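Local coordinates for protein type C neurotoxin (Clostridium botulinum, PDB 3PME) that probably recognises nerve-cell membranes as the receptor-binding domain of a botulinum neurotoxin, with gangliosides and phosphatidylethanolamine as likely lipid partners, at residues S9-K14 / Y39-K44; V71-K76 / L193-F198. All coordinates share one frame; numbering follows the deposited sequence.

Contact 1: residues S9-K14 / Y39-K44; sequences SLQNKK and YTNDFK
The side-chain amide of Asn41 meets the edge of the strand at Gln11 and Asn12, and its OD1 accepts the backbone N-H of Asn12 in the single direct hydrogen bond of the contact. The bond from Asn12 N to Asn41 OD1 is 2.8 Å long and nearly straight at 168°, although the donor stands 27° off the carbonyl plane. Asn41 CG lies beside its own backbone N (chi1 -60°), which turns the amide to the strand. Its ND2 donates to Asp197 OD1, so both ends of the amide are engaged.

Asn41 occupies the third position of a type I beta turn, Tyr39 to Asp42, leading into strand 42-45 of the lectin-like, concanavalin-clan half of the domain. Leu10 pairs through its backbone with Phe198, and two residues on, the short Asn41 side chain supplies the acceptor for strand 6-13.

Water extends the polar contact. One molecule donates to Leu10 O and Asn41 O; another accepts from Asn12 ND2 while donating to Thr40 O and Asp42 O; a third donates to Asn12 O and to Asn41 OD1, giving that oxygen a second donor.

Van der Waals contacts complete it. Gln11 CB approaches Asn41 OD1 to 3.4 Å, the two side-chain amides lying nearly parallel in plane, and Asn12 CB rests on Thr40 O at 3.2 Å. Leu10 CD1 loosely reaches Phe43 CE1, 4.4 Å away, beside Leu17, which touches both side chains.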
loop_
_atom_site.group_PDB
_atom_site.type_symbol
_atom_site.label_atom_id
_atom_site.label_comp_id
_atom_site.label_asym_id
_atom_site.label_seq_id
_atom_site.Cartn_x
_atom_site.Cartn_y
_atom_site.Cartn_z
ATOM N N SER A 9 7.696 -20.121 6.764
ATOM C CA SER A 9 7.261 -19.273 5.672
ATOM C C SER A 9 5.821 -19.623 5.322
ATOM O O SER A 9 5.557 -20.648 4.676
ATOM C CB SER A 9 8.180 -19.459 4.456
ATOM O OG SER A 9 7.921 -18.483 3.461
ATOM N N LEU A 10 4.883 -18.784 5.759
ATOM C CA LEU A 10 3.477 -19.044 5.486
ATOM C C LEU A 10 3.150 -18.557 4.088
ATOM O O LEU A 10 3.209 -17.360 3.792
ATOM C CB LEU A 10 2.568 -18.372 6.517
ATOM C CG LEU A 10 2.780 -18.769 7.978
ATOM C CD1 LEU A 10 1.798 -17.989 8.850
ATOM C CD2 LEU A 10 2.605 -20.276 8.169
ATOM N N GLN A 11 2.831 -19.503 3.214
ATOM C CA GLN A 11 2.515 -19.172 1.837
ATOM C C GLN A 11 1.311 -19.962 1.378
ATOM O O GLN A 11 1.006 -21.025 1.911
ATOM C CB GLN A 11 3.710 -19.442 0.927
ATOM C CG GLN A 11 4.913 -18.563 1.231
ATOM C CD GLN A 11 6.008 -18.704 0.201
ATOM O OE1 GLN A 11 6.711 -17.741 -0.114
ATOM N NE2 GLN A 11 6.159 -19.908 -0.338
ATOM N N ASN A 12 0.612 -19.422 0.392
ATOM C CA ASN A 12 -0.557 -20.092 -0.141
ATOM C C ASN A 12 -0.167 -21.016 -1.283
ATOM O O ASN A 12 0.261 -20.560 -2.343
ATOM C CB ASN A 12 -1.588 -19.071 -0.601
ATOM C CG ASN A 12 -2.950 -19.687 -0.806
ATOM O OD1 ASN A 12 -3.126 -20.547 -1.673
ATOM N ND2 ASN A 12 -3.923 -19.266 0.000
ATOM N N LYS A 13 -0.292 -22.318 -1.044
ATOM C CA LYS A 13 0.069 -23.329 -2.030
ATOM C C LYS A 13 -1.121 -24.236 -2.269
ATOM O O LYS A 13 -1.748 -24.707 -1.320
ATOM C CB LYS A 13 1.258 -24.160 -1.548
ATOM C CG LYS A 13 2.554 -23.382 -1.420
ATOM C CD LYS A 13 2.950 -22.770 -2.754
ATOM C CE LYS A 13 4.176 -21.883 -2.620
ATOM N NZ LYS A 13 4.537 -21.265 -3.929
ATOM N N LYS A 14 -1.434 -24.477 -3.537
ATOM C CA LYS A 14 -2.573 -25.313 -3.882
ATOM C C LYS A 14 -3.792 -24.924 -3.047
ATOM O O LYS A 14 -4.447 -25.776 -2.446
ATOM C CB LYS A 14 -2.225 -26.793 -3.683
ATOM C CG LYS A 14 -1.006 -27.250 -4.476
ATOM C CD LYS A 14 -0.887 -28.768 -4.513
ATOM C CE LYS A 14 0.263 -29.208 -5.413
ATOM N NZ LYS A 14 0.296 -30.689 -5.615
ATOM N N TYR A 39 -3.427 -10.190 -1.861
ATOM C CA TYR A 39 -2.139 -10.741 -2.256
ATOM C C TYR A 39 -2.135 -12.240 -1.993
ATOM O O TYR A 39 -2.769 -12.711 -1.045
ATOM C CB TYR A 39 -0.999 -10.097 -1.446
ATOM C CG TYR A 39 -0.611 -8.724 -1.932
ATOM C CD1 TYR A 39 0.283 -8.572 -2.982
ATOM C CD2 TYR A 39 -1.147 -7.578 -1.354
ATOM C CE1 TYR A 39 0.642 -7.318 -3.440
ATOM C CE2 TYR A 39 -0.789 -6.320 -1.798
ATOM C CZ TYR A 39 0.104 -6.197 -2.839
ATOM O OH TYR A 39 0.469 -4.954 -3.313
ATOM N N THR A 40 -1.386 -12.975 -2.808
ATOM C CA THR A 40 -1.353 -14.437 -2.739
ATOM C C THR A 40 -1.178 -14.998 -1.334
ATOM O O THR A 40 -1.907 -15.894 -0.927
ATOM C CB THR A 40 -0.262 -15.007 -3.642
ATOM O OG1 THR A 40 -0.554 -14.666 -5.005
ATOM C CG2 THR A 40 -0.202 -16.512 -3.511
ATOM N N ASN A 41 -0.211 -14.468 -0.597
ATOM C CA ASN A 41 0.134 -15.024 0.704
ATOM C C ASN A 41 -0.486 -14.237 1.855
ATOM O O ASN A 41 0.079 -14.186 2.955
ATOM C CB ASN A 41 1.652 -15.095 0.855
ATOM C CG ASN A 41 2.294 -15.966 -0.217
ATOM O OD1 ASN A 41 1.760 -17.025 -0.567
ATOM N ND2 ASN A 41 3.433 -15.526 -0.744
ATOM N N ASP A 42 -1.647 -13.624 1.612
ATOM C CA ASP A 42 -2.291 -12.835 2.663
ATOM C C ASP A 42 -3.355 -13.593 3.443
ATOM O O ASP A 42 -3.806 -14.665 3.036
ATOM C CB ASP A 42 -2.784 -11.454 2.171
ATOM C CG ASP A 42 -4.115 -11.497 1.454
ATOM O OD1 ASP A 42 -4.910 -12.449 1.623
ATOM O OD2 ASP A 42 -4.378 -10.524 0.719
ATOM N N PHE A 43 -3.693 -13.056 4.608
ATOM C CA PHE A 43 -4.816 -13.535 5.378
ATOM C C PHE A 43 -5.423 -12.378 6.153
ATOM O O PHE A 43 -4.742 -11.394 6.461
ATOM C CB PHE A 43 -4.463 -14.740 6.269
ATOM C CG PHE A 43 -3.283 -14.528 7.182
ATOM C CD1 PHE A 43 -1.998 -14.857 6.768
ATOM C CD2 PHE A 43 -3.466 -14.044 8.465
ATOM C CE1 PHE A 43 -0.911 -14.689 7.615
ATOM C CE2 PHE A 43 -2.379 -13.876 9.325
ATOM C CZ PHE A 43 -1.106 -14.202 8.895
ATOM N N LYS A 44 -6.714 -12.480 6.426
ATOM C CA LYS A 44 -7.463 -11.402 7.033
ATOM C C LYS A 44 -7.949 -11.827 8.406
ATOM O O LYS A 44 -8.498 -12.921 8.572
ATOM C CB LYS A 44 -8.658 -11.063 6.137
ATOM C CG LYS A 44 -9.465 -9.856 6.559
ATOM C CD LYS A 44 -10.658 -9.657 5.621
ATOM C CE LYS A 44 -11.452 -8.417 5.983
ATOM N NZ LYS A 44 -12.629 -8.254 5.084
HETATM O O HOH W 1 1.797 -15.210 5.040
HETATM O O HOH W 2 -2.835 -16.960 1.509
HETATM O O HOH W 3 2.521 -18.863 -2.794
#

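Contact 2: residues V71-K76 / L193-F198; sequences VSFWIK and LWIRDF
The guanidinium of Arg196 lies flat on one face of the Trp74 indole, the planes 16° apart, with NH2 over the middle of the ring system and Arg196 CZ 3.8 Å from the centroid of the five-membered ring. At the indole's edge, in its plane, sits Arg196 O. Trp194 receives a second cation: Lys76 NZ stands over one face, 3.5 Å from the centroid of the six-membered ring, while Lys76 O lies in plane at the edge. The lysine chain runs extended alongside the indole and bends only at its last torsion (chi4 -73°), which folds the ammonium onto the ring. Phe73 and Phe198 point the same way with planes nearly parallel, but are slid apart and barely overlap.

Lying face-on, the flat guanidinium can still bond through N-H groups in its own plane, and Arg196 NH2 donates to Gln217 O. The ammonium of Lys76 also has N-H groups to give, in a salt bridge with Asp409 and a hydrogen bond to Asn138. Separately, Trp74 NE1 donates to Gln217 OE1.

Both cation-pi pairs are cross-strand neighbours in hydrogen-bonded antiparallel pairs, Trp74 with Arg196 and Lys76 with Trp194; Trp74 N to Arg196 O (2.9 Å) is almost straight at 174°. Between them, on the opposite sheet face, branched Ile75 and Ile195 meet through their CG1 atoms at 4.0 Å, well suited to an apolar interior. A beta bulge then sets Asp197 and Phe198 against Phe73; Asp197 adopts a left-handed backbone conformation, and a water joins its O to Ser72 OG.

Strand 68-77 lies between strands 193-201 and 141-148, strand 42-45 flanks 193-201 on its far edge, and helix 207-218 supplies Tyr214 and Gln217 against Trp74.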
loop_
_atom_site.group_PDB
_atom_site.type_symbol
_atom_site.label_atom_id
_atom_site.label_comp_id
_atom_site.label_asym_id
_atom_site.label_seq_id
_atom_site.Cartn_x
_atom_site.Cartn_y
_atom_site.Cartn_z
ATOM N N VAL A 71 11.972 -11.593 12.065
ATOM C CA VAL A 71 10.592 -11.858 11.726
ATOM C C VAL A 71 10.211 -10.807 10.691
ATOM O O VAL A 71 10.469 -9.627 10.906
ATOM C CB VAL A 71 9.689 -11.720 12.959
ATOM C CG1 VAL A 71 8.249 -11.926 12.557
ATOM C CG2 VAL A 71 10.121 -12.716 14.069
ATOM N N SER A 72 9.634 -11.215 9.565
ATOM C CA SER A 72 9.197 -10.239 8.574
ATOM C C SER A 72 7.782 -10.537 8.096
ATOM O O SER A 72 7.366 -11.684 8.051
ATOM C CB SER A 72 10.159 -10.181 7.389
ATOM O OG SER A 72 10.076 -11.354 6.595
ATOM N N PHE A 73 7.040 -9.488 7.757
ATOM C CA PHE A 73 5.681 -9.637 7.233
ATOM C C PHE A 73 5.204 -8.263 6.829
ATOM O O PHE A 73 5.788 -7.266 7.246
ATOM C CB PHE A 73 4.730 -10.189 8.303
ATOM C CG PHE A 73 4.692 -9.371 9.574
ATOM C CD1 PHE A 73 5.607 -9.615 10.593
ATOM C CD2 PHE A 73 3.746 -8.374 9.759
ATOM C CE1 PHE A 73 5.591 -8.873 11.762
ATOM C CE2 PHE A 73 3.713 -7.620 10.930
ATOM C CZ PHE A 73 4.651 -7.868 11.944
ATOM N N TRP A 74 4.145 -8.201 6.021
ATOM C CA TRP A 74 3.484 -6.930 5.751
ATOM C C TRP A 74 2.189 -6.911 6.537
ATOM O O TRP A 74 1.582 -7.953 6.775
ATOM C CB TRP A 74 3.152 -6.777 4.260
ATOM C CG TRP A 74 4.331 -6.868 3.361
ATOM C CD1 TRP A 74 5.129 -7.957 3.160
ATOM C CD2 TRP A 74 4.847 -5.828 2.526
ATOM N NE1 TRP A 74 6.107 -7.658 2.253
ATOM C CE2 TRP A 74 5.964 -6.355 1.850
ATOM C CE3 TRP A 74 4.467 -4.501 2.277
ATOM C CZ2 TRP A 74 6.715 -5.599 0.950
ATOM C CZ3 TRP A 74 5.209 -3.752 1.376
ATOM C CH2 TRP A 74 6.319 -4.303 0.722
ATOM N N ILE A 75 1.738 -5.722 6.913
ATOM C CA ILE A 75 0.489 -5.591 7.640
ATOM C C ILE A 75 -0.293 -4.374 7.116
ATOM O O ILE A 75 0.295 -3.405 6.622
ATOM C CB ILE A 75 0.753 -5.501 9.171
ATOM C CG1 ILE A 75 -0.540 -5.675 9.980
ATOM C CG2 ILE A 75 1.526 -4.219 9.524
ATOM C CD1 ILE A 75 -0.282 -5.999 11.461
ATOM N N LYS A 76 -1.615 -4.460 7.229
ATOM C CA LYS A 76 -2.534 -3.425 6.760
ATOM C C LYS A 76 -3.655 -3.392 7.790
ATOM O O LYS A 76 -4.345 -4.393 7.985
ATOM C CB LYS A 76 -3.074 -3.796 5.376
ATOM C CG LYS A 76 -4.137 -2.853 4.843
ATOM C CD LYS A 76 -4.476 -3.231 3.402
ATOM C CE LYS A 76 -5.597 -2.350 2.827
ATOM N NZ LYS A 76 -6.916 -2.717 3.414
ATOM N N LEU A 193 -7.787 -6.440 9.995
ATOM C CA LEU A 193 -6.443 -6.235 9.480
ATOM C C LEU A 193 -6.055 -7.384 8.577
ATOM O O LEU A 193 -6.662 -8.462 8.615
ATOM C CB LEU A 193 -5.428 -6.106 10.624
ATOM C CG LEU A 193 -5.170 -7.344 11.484
ATOM C CD1 LEU A 193 -4.078 -8.210 10.899
ATOM C CD2 LEU A 193 -4.787 -6.926 12.890
ATOM N N TRP A 194 -5.020 -7.148 7.780
ATOM C CA TRP A 194 -4.489 -8.139 6.858
ATOM C C TRP A 194 -3.010 -8.265 7.135
ATOM O O TRP A 194 -2.352 -7.273 7.451
ATOM C CB TRP A 194 -4.650 -7.682 5.401
ATOM C CG TRP A 194 -6.054 -7.516 4.897
ATOM C CD1 TRP A 194 -6.713 -8.360 4.056
ATOM C CD2 TRP A 194 -6.949 -6.414 5.148
ATOM N NE1 TRP A 194 -7.970 -7.866 3.778
ATOM C CE2 TRP A 194 -8.140 -6.675 4.431
ATOM C CE3 TRP A 194 -6.858 -5.236 5.897
ATOM C CZ2 TRP A 194 -9.238 -5.811 4.459
ATOM C CZ3 TRP A 194 -7.952 -4.375 5.923
ATOM C CH2 TRP A 194 -9.131 -4.672 5.202
ATOM N N ILE A 195 -2.494 -9.480 6.992
ATOM C CA ILE A 195 -1.057 -9.733 7.050
ATOM C C ILE A 195 -0.688 -10.501 5.789
ATOM O O ILE A 195 -1.499 -11.272 5.269
ATOM C CB ILE A 195 -0.703 -10.558 8.295
ATOM C CG1 ILE A 195 -0.852 -9.688 9.546
ATOM C CG2 ILE A 195 0.737 -11.118 8.210
ATOM C CD1 ILE A 195 -0.818 -10.477 10.846
ATOM N N ARG A 196 0.514 -10.299 5.273
ATOM C CA ARG A 196 0.982 -11.160 4.186
ATOM C C ARG A 196 2.460 -11.492 4.302
ATOM O O ARG A 196 3.229 -10.759 4.917
ATOM C CB ARG A 196 0.680 -10.556 2.811
ATOM C CG ARG A 196 1.671 -9.474 2.356
ATOM C CD ARG A 196 1.250 -9.019 0.975
ATOM N NE ARG A 196 2.285 -8.323 0.222
ATOM C CZ ARG A 196 2.375 -7.006 0.130
ATOM N NH1 ARG A 196 1.512 -6.224 0.774
ATOM N NH2 ARG A 196 3.314 -6.462 -0.624
ATOM N N ASP A 197 2.840 -12.603 3.689
ATOM C CA ASP A 197 4.229 -13.024 3.577
ATOM C C ASP A 197 4.914 -13.137 4.942
ATOM O O ASP A 197 6.021 -12.641 5.145
ATOM C CB ASP A 197 5.004 -12.107 2.623
ATOM C CG ASP A 197 4.466 -12.161 1.201
ATOM O OD1 ASP A 197 4.656 -13.199 0.536
ATOM O OD2 ASP A 197 3.857 -11.175 0.756
ATOM N N PHE A 198 4.254 -13.812 5.870
ATOM C CA PHE A 198 4.833 -13.990 7.199
ATOM C C PHE A 198 5.990 -15.000 7.185
ATOM O O PHE A 198 5.804 -16.159 6.777
ATOM C CB PHE A 198 3.785 -14.420 8.220
ATOM C CG PHE A 198 4.302 -14.402 9.629
ATOM C CD1 PHE A 198 4.885 -15.537 10.182
ATOM C CD2 PHE A 198 4.231 -13.246 10.380
ATOM C CE1 PHE A 198 5.388 -15.519 11.472
ATOM C CE2 PHE A 198 4.733 -13.212 11.680
ATOM C CZ PHE A 198 5.315 -14.352 12.225
HETATM O O HOH W 4 8.214 -11.168 4.638
#

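Contact 1 and contact 2 have their centres about 10 Å apart, in the same antiparallel sheet of the N-terminal, lectin-like half of the domain. They come in series along the chain, 9-14 with 39-44 closing before 71-76 with 193-198 opens. Strand 193-201 ties them together: it pairs with 68-77, 42-45 and 6-13, and Phe43 N probably donates to Ile195 O at 2.9 Å. Tyr39 also makes a cation-pi contact with Arg196. Segments from the start and the end of the N-terminal half thus build one continuous sheet, which through Asp409 also meets the trefoil-like C-terminal half.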